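PDB 2IRU: multifunctional non-homologous end joining DNA repair protein LigD, which probably works with Ku to repair DNA double-strand breaks by non-homologous end joining, this chain being its primase-like polymerase domain. Local coordinates for residues A[52-56]-A[66-71]; A[78-82]-A[93-97]; A[111-117]-A[239-245]; A[252-258]-A[270-276]. All coordinates share one frame; numbering follows the deposited sequence.

Contact 1 (A[52-56]-A[66-71]); sequences ATRKR and FFEKQL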
# COMPACT_ATOMS: atom_id res chain seq x y z
N ALA A 52 6.61 8.68 -1.36
CA ALA A 52 6.75 7.51 -0.47
C ALA A 52 6.88 7.94 0.99
O ALA A 52 7.91 8.54 1.37
CB ALA A 52 7.96 6.67 -0.86
N THR A 53 5.84 7.64 1.77
CA THR A 53 5.92 7.74 3.25
C THR A 53 6.58 6.48 3.80
O THR A 53 6.20 5.39 3.42
CB THR A 53 4.52 7.97 3.85
OG1 THR A 53 4.07 9.26 3.46
CG2 THR A 53 4.54 7.90 5.38
N ARG A 54 7.57 6.65 4.69
CA ARG A 54 8.24 5.49 5.34
C ARG A 54 7.72 5.30 6.75
O ARG A 54 7.41 6.29 7.41
CB ARG A 54 9.78 5.71 5.41
CG ARG A 54 10.52 5.62 4.04
CD ARG A 54 10.34 6.86 3.20
NE ARG A 54 11.14 7.94 3.79
CZ ARG A 54 10.86 9.25 3.76
NH1 ARG A 54 9.77 9.72 3.12
NH2 ARG A 54 11.73 10.10 4.34
N LYS A 55 7.64 4.06 7.23
CA LYS A 55 7.57 3.87 8.66
C LYS A 55 8.82 3.03 9.03
O LYS A 55 9.05 1.96 8.44
CB LYS A 55 6.26 3.27 9.14
CG LYS A 55 6.15 3.43 10.69
CD LYS A 55 4.75 3.15 11.25
CE LYS A 55 4.80 3.25 12.78
NZ LYS A 55 3.45 2.85 13.36
N ARG A 56 9.62 3.57 9.96
CA ARG A 56 10.90 3.00 10.30
C ARG A 56 10.92 2.41 11.68
O ARG A 56 10.41 3.02 12.62
CB ARG A 56 12.05 4.04 10.20
CG ARG A 56 12.22 4.53 8.76
CD ARG A 56 13.22 5.69 8.59
NE ARG A 56 14.57 5.31 9.01
CZ ARG A 56 15.55 6.18 9.23
NH1 ARG A 56 15.35 7.50 9.08
NH2 ARG A 56 16.76 5.73 9.59
N PHE A 66 8.76 5.22 13.92
CA PHE A 66 8.26 6.53 13.53
C PHE A 66 7.93 6.60 12.03
O PHE A 66 8.62 5.96 11.22
CB PHE A 66 9.29 7.62 13.89
CG PHE A 66 10.64 7.45 13.25
CD1 PHE A 66 11.68 6.76 13.94
CD2 PHE A 66 10.93 8.01 11.99
CE1 PHE A 66 12.94 6.60 13.36
CE2 PHE A 66 12.22 7.88 11.42
CZ PHE A 66 13.22 7.15 12.12
N PHE A 67 6.87 7.32 11.69
CA PHE A 67 6.65 7.73 10.29
C PHE A 67 7.62 8.82 9.89
O PHE A 67 7.99 9.69 10.71
CB PHE A 67 5.24 8.26 10.07
CG PHE A 67 4.20 7.21 9.87
CD1 PHE A 67 4.15 6.49 8.67
CD2 PHE A 67 3.21 7.02 10.83
CE1 PHE A 67 3.14 5.50 8.46
CE2 PHE A 67 2.21 6.06 10.64
CZ PHE A 67 2.16 5.31 9.44
N GLU A 68 7.99 8.84 8.61
CA GLU A 68 8.84 9.90 8.09
C GLU A 68 8.30 10.24 6.71
O GLU A 68 7.99 9.33 5.94
CB GLU A 68 10.31 9.45 8.03
CG GLU A 68 11.26 10.62 7.87
CD GLU A 68 12.73 10.24 7.94
OE1 GLU A 68 13.03 9.00 8.04
OE2 GLU A 68 13.58 11.19 7.88
N LYS A 69 8.14 11.53 6.44
CA LYS A 69 7.57 11.98 5.17
C LYS A 69 8.61 12.80 4.41
O LYS A 69 9.12 12.36 3.37
CB LYS A 69 6.28 12.78 5.39
CG LYS A 69 5.18 11.89 5.91
CD LYS A 69 3.92 12.69 6.25
CE LYS A 69 2.78 11.73 6.65
NZ LYS A 69 2.34 10.88 5.48
N GLN A 70 8.96 13.96 4.95
CA GLN A 70 10.04 14.75 4.33
C GLN A 70 11.29 13.86 4.09
O GLN A 70 11.63 12.98 4.90
CB GLN A 70 10.41 15.94 5.23
CG GLN A 70 11.48 16.88 4.68
CD GLN A 70 10.98 17.86 3.63
OE1 GLN A 70 9.79 18.09 3.51
NE2 GLN A 70 11.92 18.50 2.91
N LEU A 71 11.96 14.11 2.96
CA LEU A 71 13.22 13.44 2.63
C LEU A 71 14.38 14.23 3.24
O LEU A 71 14.70 15.32 2.77
CB LEU A 71 13.40 13.33 1.10
CG LEU A 71 14.60 12.43 0.70
CD1 LEU A 71 14.57 11.01 1.32
CD2 LEU A 71 14.71 12.33 -0.83
O HOH W 1 14.45 10.90 5.23
O HOH W 2 13.35 7.58 5.55
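Strands 53-56 and 66-68 form the beta hairpin at one end of the four-stranded antiparallel sheet of the polymerase domain, and Arg54, Lys55 and Arg56 pair with Glu68, Phe67 and Phe66 in register. The segment axes run at 155°, and Arg54 with Glu68 and Arg56 with Phe66 are the hydrogen-bonded pairs. Past the last paired residue the chain 69-71 wraps round the Arg54 guanidinium: NH1 reaches Lys69 O at 2.7 Å and NH2 reaches Gln70 O at 2.9 Å, both acceptors lying near the guanidinium plane, while Glu68 O sits over one face. A further bond from NH1 to Ala52 O helps fix the rotation of the group, whose chain folds back through bends at chi2 (77°) and chi3 (73°). Water 2 links Arg54 NE to Glu68 OE1. That same oxygen receives Arg56 NH1 on its syn side at 3.0 Å, a salt bridge with the two flat groups nearly coplanar, while Arg56 NE donates to Gln108 O. Arg56 CB lies over one face of the Phe66 ring, 4.1 Å from its centroid. Over Phe67, the extended Lys55 chain sets CD above the ring centre, 3.8 Å from the centroid, a CH-pi contact. Lys69 NZ donates to Thr53 OG1 at 3.1 Å. By similarity, Lys55 binds the polymerase substrate and residues 66-70 meet target DNA. Strand 112-115 borders 53-56 on its other edge, with His114 meeting Phe67 edge-to-face; Trp104 and Ile105 of helix 99-107 pack on Arg54, and strand 91-95 touches Thr53 and Lys69.

Contact 2 (A[78-82]-A[93-97]); sequences WLSRA and YPIID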
# COMPACT_ATOMS: atom_id res chain seq x y z
N TRP A 78 20.78 11.03 -5.10
CA TRP A 78 20.27 10.47 -6.36
C TRP A 78 18.81 10.01 -6.28
O TRP A 78 18.19 9.67 -7.32
CB TRP A 78 21.19 9.33 -6.85
CG TRP A 78 21.52 8.31 -5.76
CD1 TRP A 78 22.70 8.20 -5.05
CD2 TRP A 78 20.68 7.25 -5.28
NE1 TRP A 78 22.65 7.15 -4.17
CE2 TRP A 78 21.42 6.55 -4.28
CE3 TRP A 78 19.38 6.82 -5.59
CZ2 TRP A 78 20.90 5.44 -3.59
CZ3 TRP A 78 18.85 5.70 -4.87
CH2 TRP A 78 19.61 5.05 -3.87
N LEU A 79 18.23 9.99 -5.07
CA LEU A 79 16.80 9.67 -4.97
C LEU A 79 15.96 10.73 -5.69
O LEU A 79 16.21 11.93 -5.55
CB LEU A 79 16.38 9.61 -3.50
CG LEU A 79 16.78 8.34 -2.76
CD1 LEU A 79 16.64 8.59 -1.26
CD2 LEU A 79 15.87 7.19 -3.19
N SER A 80 15.00 10.27 -6.50
CA SER A 80 13.98 11.19 -7.01
C SER A 80 13.18 11.77 -5.84
O SER A 80 13.03 11.13 -4.79
CB SER A 80 13.07 10.46 -7.98
OG SER A 80 13.84 10.03 -9.09
N ARG A 81 12.70 13.00 -6.01
CA ARG A 81 11.88 13.64 -5.00
C ARG A 81 10.97 14.69 -5.62
O ARG A 81 11.25 15.23 -6.71
CB ARG A 81 12.73 14.28 -3.90
CG ARG A 81 13.60 15.44 -4.42
CD ARG A 81 14.84 15.58 -3.55
NE ARG A 81 15.79 14.48 -3.76
CZ ARG A 81 16.75 14.15 -2.89
NH1 ARG A 81 16.90 14.80 -1.74
NH2 ARG A 81 17.56 13.12 -3.15
N ALA A 82 9.90 14.99 -4.90
CA ALA A 82 8.98 16.01 -5.35
C ALA A 82 8.19 16.57 -4.19
O ALA A 82 8.08 15.92 -3.15
CB ALA A 82 8.08 15.49 -6.46
N TYR A 93 8.95 14.77 -0.67
CA TYR A 93 9.04 13.33 -0.45
C TYR A 93 10.00 12.64 -1.41
O TYR A 93 10.15 13.12 -2.52
CB TYR A 93 7.69 12.68 -0.74
CG TYR A 93 6.57 12.97 0.21
CD1 TYR A 93 6.22 12.02 1.18
CD2 TYR A 93 5.80 14.14 0.08
CE1 TYR A 93 5.13 12.23 2.02
CE2 TYR A 93 4.72 14.37 0.93
CZ TYR A 93 4.40 13.41 1.89
OH TYR A 93 3.31 13.62 2.72
N PRO A 94 10.56 11.45 -1.02
CA PRO A 94 11.29 10.65 -2.01
C PRO A 94 10.24 9.98 -2.90
O PRO A 94 9.11 9.79 -2.48
CB PRO A 94 11.97 9.56 -1.17
CG PRO A 94 11.12 9.44 0.11
CD PRO A 94 10.41 10.77 0.29
N ILE A 95 10.60 9.70 -4.13
CA ILE A 95 9.79 8.85 -5.02
C ILE A 95 10.72 7.64 -5.26
O ILE A 95 11.82 7.80 -5.73
CB ILE A 95 9.48 9.56 -6.35
CG1 ILE A 95 8.62 10.82 -6.13
CG2 ILE A 95 8.85 8.55 -7.38
CD1 ILE A 95 8.65 11.74 -7.31
N ILE A 96 10.24 6.45 -4.92
CA ILE A 96 11.07 5.25 -5.08
C ILE A 96 10.73 4.67 -6.43
O ILE A 96 9.58 4.34 -6.70
CB ILE A 96 10.75 4.25 -3.94
CG1 ILE A 96 11.02 4.92 -2.57
CG2 ILE A 96 11.52 2.96 -4.15
CD1 ILE A 96 12.45 5.38 -2.30
N ASP A 97 11.75 4.62 -7.31
CA ASP A 97 11.52 4.30 -8.73
C ASP A 97 12.65 3.47 -9.31
O ASP A 97 12.76 3.33 -10.54
CB ASP A 97 11.26 5.59 -9.55
CG ASP A 97 12.39 6.62 -9.42
OD1 ASP A 97 13.49 6.30 -8.88
OD2 ASP A 97 12.17 7.79 -9.88
O HOH W 3 14.40 7.60 -6.67
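Leu79, the first residue of 78-82 to touch 93-97, lies alongside Ile96 with both side chains pointing the same way, CD2 of Leu79 4.0 Å from CD1 of Ile96. Its carbonyl turns to a neighbour in sequence: Arg81 NE and NH2 both grip Leu79 O side-on, from the same face of the carbonyl plane, and NH2 also bonds Pro76 O. Ser80 follows with the most polar part of the contact. With OG beside its backbone N (chi1 -63°), the hydroxyl donates to Asp97 OD2 at 2.9 Å on the syn lone pair. Water 3 accepts from Ser80 N and donates to Ile95 O and Asp97 OD1, bridging the two segments. Ser80 O accepts Ile95 N at 2.9 Å. At Arg81, opposite Pro94, Arg81 CA lies 3.1 Å from Tyr93 O, a CA-H...O contact. Ala82 then pairs regularly with Tyr93, Ala82 N giving to Tyr93 O at 3.0 Å and Tyr93 N to Ala82 O at 2.9 Å; Ala82 CB meets Ile95 CD1 at 3.9 Å. The N-to-C directions of the short strands 80-82 and 93-95 lie 136° apart, a departure from 180° consistent with a strongly twisted beta hairpin. Phe120 of strand 118-122 packs against Ala82 and Ile95, Trp104 of helix 99-107 against Leu79 and Ile96, and strand 53-56 against Tyr93 and Pro94.

Contact 3 (A[111-117]-A[239-245]); sequences LEVHVPQ and TTIAPYS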
# COMPACT_ATOMS: atom_id res chain seq x y z
N LEU A 111 10.56 -0.55 7.24
CA LEU A 111 9.86 -1.82 6.94
C LEU A 111 8.67 -1.53 6.06
O LEU A 111 8.35 -2.32 5.16
CB LEU A 111 9.41 -2.52 8.25
CG LEU A 111 10.56 -2.77 9.23
CD1 LEU A 111 10.00 -3.51 10.47
CD2 LEU A 111 11.74 -3.55 8.54
N GLU A 112 8.01 -0.40 6.32
CA GLU A 112 6.78 -0.03 5.58
C GLU A 112 6.98 1.11 4.61
O GLU A 112 7.61 2.14 4.95
CB GLU A 112 5.67 0.32 6.56
CG GLU A 112 5.27 -0.91 7.39
CD GLU A 112 4.00 -0.71 8.22
OE1 GLU A 112 3.51 0.43 8.31
OE2 GLU A 112 3.55 -1.70 8.87
N VAL A 113 6.47 0.90 3.40
CA VAL A 113 6.34 1.99 2.39
C VAL A 113 4.84 2.25 2.19
O VAL A 113 4.09 1.31 1.91
CB VAL A 113 7.01 1.58 1.07
CG1 VAL A 113 6.86 2.67 -0.02
CG2 VAL A 113 8.47 1.24 1.34
N HIS A 114 4.42 3.50 2.32
CA HIS A 114 3.02 3.91 2.14
C HIS A 114 2.96 4.92 1.01
O HIS A 114 3.84 5.80 0.92
CB HIS A 114 2.50 4.58 3.41
CG HIS A 114 2.48 3.68 4.62
ND1 HIS A 114 1.31 3.34 5.26
CD2 HIS A 114 3.48 3.09 5.31
CE1 HIS A 114 1.60 2.56 6.30
NE2 HIS A 114 2.91 2.42 6.37
N VAL A 115 1.97 4.78 0.12
CA VAL A 115 1.83 5.74 -1.00
C VAL A 115 0.33 6.13 -1.19
O VAL A 115 -0.59 5.34 -0.85
CB VAL A 115 2.37 5.16 -2.36
CG1 VAL A 115 3.92 4.99 -2.32
CG2 VAL A 115 1.65 3.82 -2.73
N PRO A 116 0.09 7.34 -1.73
CA PRO A 116 -1.30 7.70 -2.07
C PRO A 116 -1.68 7.16 -3.45
O PRO A 116 -0.86 6.51 -4.09
CB PRO A 116 -1.26 9.23 -2.06
CG PRO A 116 0.18 9.54 -2.66
CD PRO A 116 1.06 8.42 -2.01
N GLN A 117 -2.93 7.43 -3.88
CA GLN A 117 -3.49 6.83 -5.09
C GLN A 117 -3.32 7.73 -6.32
O GLN A 117 -3.82 7.41 -7.40
CB GLN A 117 -4.99 6.45 -4.88
CG GLN A 117 -5.21 5.70 -3.57
CD GLN A 117 -4.20 4.53 -3.39
OE1 GLN A 117 -4.06 3.67 -4.29
NE2 GLN A 117 -3.47 4.52 -2.24
N THR A 239 -2.46 8.22 2.80
CA THR A 239 -1.49 7.35 2.16
C THR A 239 -1.84 5.93 2.66
O THR A 239 -2.43 5.77 3.73
CB THR A 239 -0.06 7.83 2.50
OG1 THR A 239 0.91 7.07 1.76
CG2 THR A 239 0.19 7.68 4.02
N THR A 240 -1.54 4.92 1.85
CA THR A 240 -1.95 3.53 2.09
C THR A 240 -0.74 2.63 1.85
O THR A 240 0.06 2.86 0.90
CB THR A 240 -3.12 3.14 1.14
OG1 THR A 240 -4.26 3.98 1.45
CG2 THR A 240 -3.47 1.69 1.24
N ILE A 241 -0.55 1.67 2.76
CA ILE A 241 0.52 0.67 2.64
C ILE A 241 0.65 0.16 1.20
O ILE A 241 -0.36 -0.25 0.56
CB ILE A 241 0.29 -0.52 3.60
CG1 ILE A 241 1.54 -1.42 3.68
CG2 ILE A 241 -0.98 -1.36 3.24
CD1 ILE A 241 2.69 -0.79 4.54
N ALA A 242 1.87 0.19 0.69
CA ALA A 242 2.08 -0.19 -0.70
C ALA A 242 2.03 -1.69 -0.93
O ALA A 242 2.56 -2.45 -0.13
CB ALA A 242 3.37 0.35 -1.18
N PRO A 243 1.44 -2.12 -2.07
CA PRO A 243 1.53 -3.55 -2.37
C PRO A 243 3.01 -4.01 -2.30
O PRO A 243 3.92 -3.28 -2.76
CB PRO A 243 1.01 -3.65 -3.80
CG PRO A 243 0.02 -2.49 -3.92
CD PRO A 243 0.68 -1.38 -3.10
N TYR A 244 3.19 -5.22 -1.77
CA TYR A 244 4.53 -5.83 -1.54
C TYR A 244 5.34 -5.25 -0.36
O TYR A 244 6.38 -5.82 -0.00
CB TYR A 244 5.38 -5.83 -2.79
CG TYR A 244 4.73 -6.59 -3.92
CD1 TYR A 244 4.79 -8.00 -3.94
CD2 TYR A 244 4.10 -5.93 -4.99
CE1 TYR A 244 4.22 -8.73 -4.98
CE2 TYR A 244 3.51 -6.66 -6.05
CZ TYR A 244 3.58 -8.06 -6.03
OH TYR A 244 3.04 -8.81 -7.02
N SER A 245 4.85 -4.17 0.25
CA SER A 245 5.54 -3.69 1.47
C SER A 245 5.46 -4.72 2.58
O SER A 245 4.41 -5.38 2.77
CB SER A 245 4.90 -2.39 1.99
OG SER A 245 5.62 -1.89 3.14
O HOH W 4 -1.11 4.46 5.68
O HOH W 5 -1.37 2.36 -1.96
O HOH W 6 -4.02 6.43 -0.04
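This buried strand pairing, about 3 Å between its centre and that of the chain, joins 112-115 to the short strand 240-241 at the edge of the four-stranded antiparallel sheet. The backbone evidence is two-way bonding between Val115 and Thr240, with Val115 N to Thr240 O at 2.8 Å and Thr240 N to Val115 O at 2.9 Å, followed by Ala242 N to Val113 O at 2.8 Å. After that the second segment leaves the strand through a type II turn, Ala242 to Ser245, which returns Ser245 OG to the sheet to accept Val113 N. On the other edge of 112-115, toward strand 53-56, Leu111 and Glu112 both face Lys55 in a classic beta bulge. Two residues here are substrate-binding by similarity: His114, paired opposite Ile241, and Thr239, just before strand 240-241; water 4 connects His114 ND1 with Thr239 O. His114 NE2 donates to Glu112 OE1 at 2.8 Å, on the anti side of the carboxylate and 30° out of its plane, while the oxygen stays in the ring plane. Glu112 OE2 is in turn held by Arg247, another such substrate residue, and by Gly248 N, so the carboxylate links His114 to a second part of the site and helps fix the imidazole's rotation. Thr240 OG1 bonds Gln233, and Gln117 OE1 bonds Arg136; water 6 bridges Gln117 NE2 to Thr240 OG1. Ile241, with CG1 anti to its backbone N (chi1 -169°), carries CD1 over one face of the imidazole, 4.0 Å from the His114 centroid and 22° off the normal.

Contact 4 (A[252-258]-A[270-276]); sequences PTVAAPR and QLSYDEV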
# COMPACT_ATOMS: atom_id res chain seq x y z
N PRO A 252 6.99 -10.86 9.85
CA PRO A 252 7.22 -10.12 8.60
C PRO A 252 6.21 -10.46 7.52
O PRO A 252 6.53 -11.11 6.50
CB PRO A 252 8.63 -10.58 8.20
CG PRO A 252 8.76 -11.93 8.77
CD PRO A 252 8.00 -11.92 10.07
N THR A 253 4.95 -10.10 7.78
CA THR A 253 3.92 -10.28 6.78
C THR A 253 4.00 -9.16 5.73
O THR A 253 4.71 -8.15 5.93
CB THR A 253 2.53 -10.33 7.41
OG1 THR A 253 2.44 -9.22 8.30
CG2 THR A 253 2.35 -11.65 8.21
N VAL A 254 3.23 -9.31 4.65
CA VAL A 254 3.32 -8.39 3.51
C VAL A 254 1.93 -7.97 3.01
O VAL A 254 0.96 -8.76 3.11
CB VAL A 254 4.07 -9.14 2.32
CG1 VAL A 254 4.04 -8.35 1.01
CG2 VAL A 254 5.54 -9.43 2.71
N ALA A 255 1.88 -6.75 2.43
CA ALA A 255 0.69 -6.34 1.70
C ALA A 255 0.68 -7.14 0.37
O ALA A 255 1.28 -6.71 -0.65
CB ALA A 255 0.75 -4.82 1.49
N ALA A 256 0.06 -8.32 0.39
CA ALA A 256 0.29 -9.34 -0.66
C ALA A 256 -0.87 -9.40 -1.67
O ALA A 256 -2.01 -9.68 -1.25
CB ALA A 256 0.50 -10.74 -0.06
N PRO A 257 -0.58 -9.19 -2.98
CA PRO A 257 -1.66 -9.43 -3.96
C PRO A 257 -2.14 -10.87 -3.95
O PRO A 257 -1.32 -11.82 -3.79
CB PRO A 257 -1.00 -9.12 -5.32
CG PRO A 257 0.11 -8.17 -5.01
CD PRO A 257 0.63 -8.67 -3.63
N ARG A 258 -3.46 -11.02 -4.12
CA ARG A 258 -4.10 -12.33 -4.12
C ARG A 258 -4.98 -12.47 -5.37
O ARG A 258 -5.30 -11.47 -6.03
CB ARG A 258 -4.99 -12.53 -2.87
CG ARG A 258 -4.31 -12.16 -1.54
CD ARG A 258 -3.02 -12.95 -1.27
NE ARG A 258 -3.26 -14.32 -0.79
CZ ARG A 258 -3.43 -14.65 0.50
NH1 ARG A 258 -3.43 -13.73 1.46
NH2 ARG A 258 -3.61 -15.93 0.83
N GLN A 270 -2.89 -13.99 6.26
CA GLN A 270 -1.88 -13.07 5.74
C GLN A 270 -0.64 -13.87 5.30
O GLN A 270 -0.35 -14.92 5.89
CB GLN A 270 -1.49 -12.07 6.83
CG GLN A 270 -2.68 -11.29 7.39
CD GLN A 270 -3.39 -10.47 6.32
OE1 GLN A 270 -2.78 -10.02 5.33
NE2 GLN A 270 -4.70 -10.25 6.53
N LEU A 271 0.07 -13.36 4.29
CA LEU A 271 1.25 -14.07 3.79
C LEU A 271 2.55 -13.46 4.30
O LEU A 271 2.63 -12.25 4.51
CB LEU A 271 1.26 -14.10 2.26
CG LEU A 271 0.06 -14.75 1.56
CD1 LEU A 271 0.21 -14.54 0.08
CD2 LEU A 271 -0.08 -16.24 1.90
N SER A 272 3.56 -14.31 4.47
CA SER A 272 4.88 -13.86 4.93
C SER A 272 5.74 -13.48 3.73
O SER A 272 5.50 -13.97 2.60
CB SER A 272 5.51 -15.04 5.68
OG SER A 272 6.60 -14.59 6.46
N TYR A 273 6.76 -12.64 3.96
CA TYR A 273 7.66 -12.26 2.89
C TYR A 273 8.24 -13.42 2.08
O TYR A 273 8.36 -13.31 0.84
CB TYR A 273 8.77 -11.35 3.42
CG TYR A 273 9.89 -12.08 4.13
CD1 TYR A 273 11.09 -12.35 3.46
CD2 TYR A 273 9.77 -12.48 5.46
CE1 TYR A 273 12.13 -13.02 4.06
CE2 TYR A 273 10.82 -13.18 6.08
CZ TYR A 273 12.02 -13.41 5.38
OH TYR A 273 13.06 -14.07 5.97
N ASP A 274 8.61 -14.51 2.75
CA ASP A 274 9.16 -15.66 2.03
C ASP A 274 8.15 -16.28 1.06
O ASP A 274 8.51 -16.64 -0.07
CB ASP A 274 9.74 -16.68 3.00
CG ASP A 274 8.72 -17.16 4.01
OD1 ASP A 274 8.28 -16.36 4.87
OD2 ASP A 274 8.37 -18.35 3.95
N GLU A 275 6.89 -16.33 1.48
CA GLU A 275 5.82 -16.85 0.62
C GLU A 275 5.59 -15.95 -0.59
O GLU A 275 5.34 -16.44 -1.72
CB GLU A 275 4.53 -16.99 1.44
CG GLU A 275 4.61 -17.92 2.65
CD GLU A 275 3.28 -18.00 3.36
OE1 GLU A 275 2.95 -17.06 4.11
OE2 GLU A 275 2.56 -19.03 3.16
N VAL A 276 5.67 -14.64 -0.36
CA VAL A 276 5.46 -13.66 -1.44
C VAL A 276 6.52 -13.86 -2.52
O VAL A 276 6.22 -13.83 -3.73
CB VAL A 276 5.45 -12.23 -0.88
CG1 VAL A 276 5.51 -11.19 -2.02
CG2 VAL A 276 4.18 -12.04 0.01
O HOH W 7 -0.98 -10.72 3.33
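Val254, Ala256 and Arg258 pack tightly against Leu271 and Val276, whereas the strand pairing beside them is loose, with Thr253, Gln270 and Ser272 on its partly exposed side. Val254 and Val276 meet tip to tip, CB of the former 3.7 Å from CG2 of the latter. Ala256 CB touches both that methyl and Leu271 CD1. The Arg258 chain, bent at chi2 (-58°) and chi3 (-78°), lays its guanidinium flat against leucine, with Leu271 CG 3.6 Å above the plane over its centre; Arg258 NH1 is meanwhile bonded to Thr174 OG1 and Arg269 O. Pro252 O accepts Tyr273 N at 3.0 Å, and Pro252 CG abuts the edge of the tyrosine ring at CD2, 3.5 Å away. Backbone pairing is sparse: Val254 N reaches Leu271 O at 3.0 Å with a bent 136° angle, and water 7 lies between Val254 O and Leu271 N. On the looser side Ser272 immediately precedes the helix; its OG bonds the Asp274 side chain at OD1 rather than capping, and its N donates to Glu275 OE1. Strand 253-257 also pairs with strand 171-174, and Tyr35 of helix 29-47 covers Val254 and Val276.

How the contacts relate
Contact 3 is the central one, almost wholly buried; contact 4 is also buried but farther out, and contacts 1 and 2 are partly exposed. Contacts 1 and 3 share one sheet, strands 53-56 and 112-115 being neighbours joined through Thr53 O to His114 N and Lys55 N to Glu112 O. Contact 2 is a separate hairpin that adjoins contact 1 through Ala52 N and Pro94 O. Contact 4 belongs to the large mixed sheet and meets contact 3 where Ala255 bonds Tyr244 and Ser245. Chemistry differs too: contact 1 combines arginine bonds and a salt bridge with CH-pi contacts, a serine-aspartate-water cluster ends contact 2, contact 3 lays an isoleucine methyl over a histidine bonded to a carboxylate of its own strand, and contact 4 is mainly aliphatic.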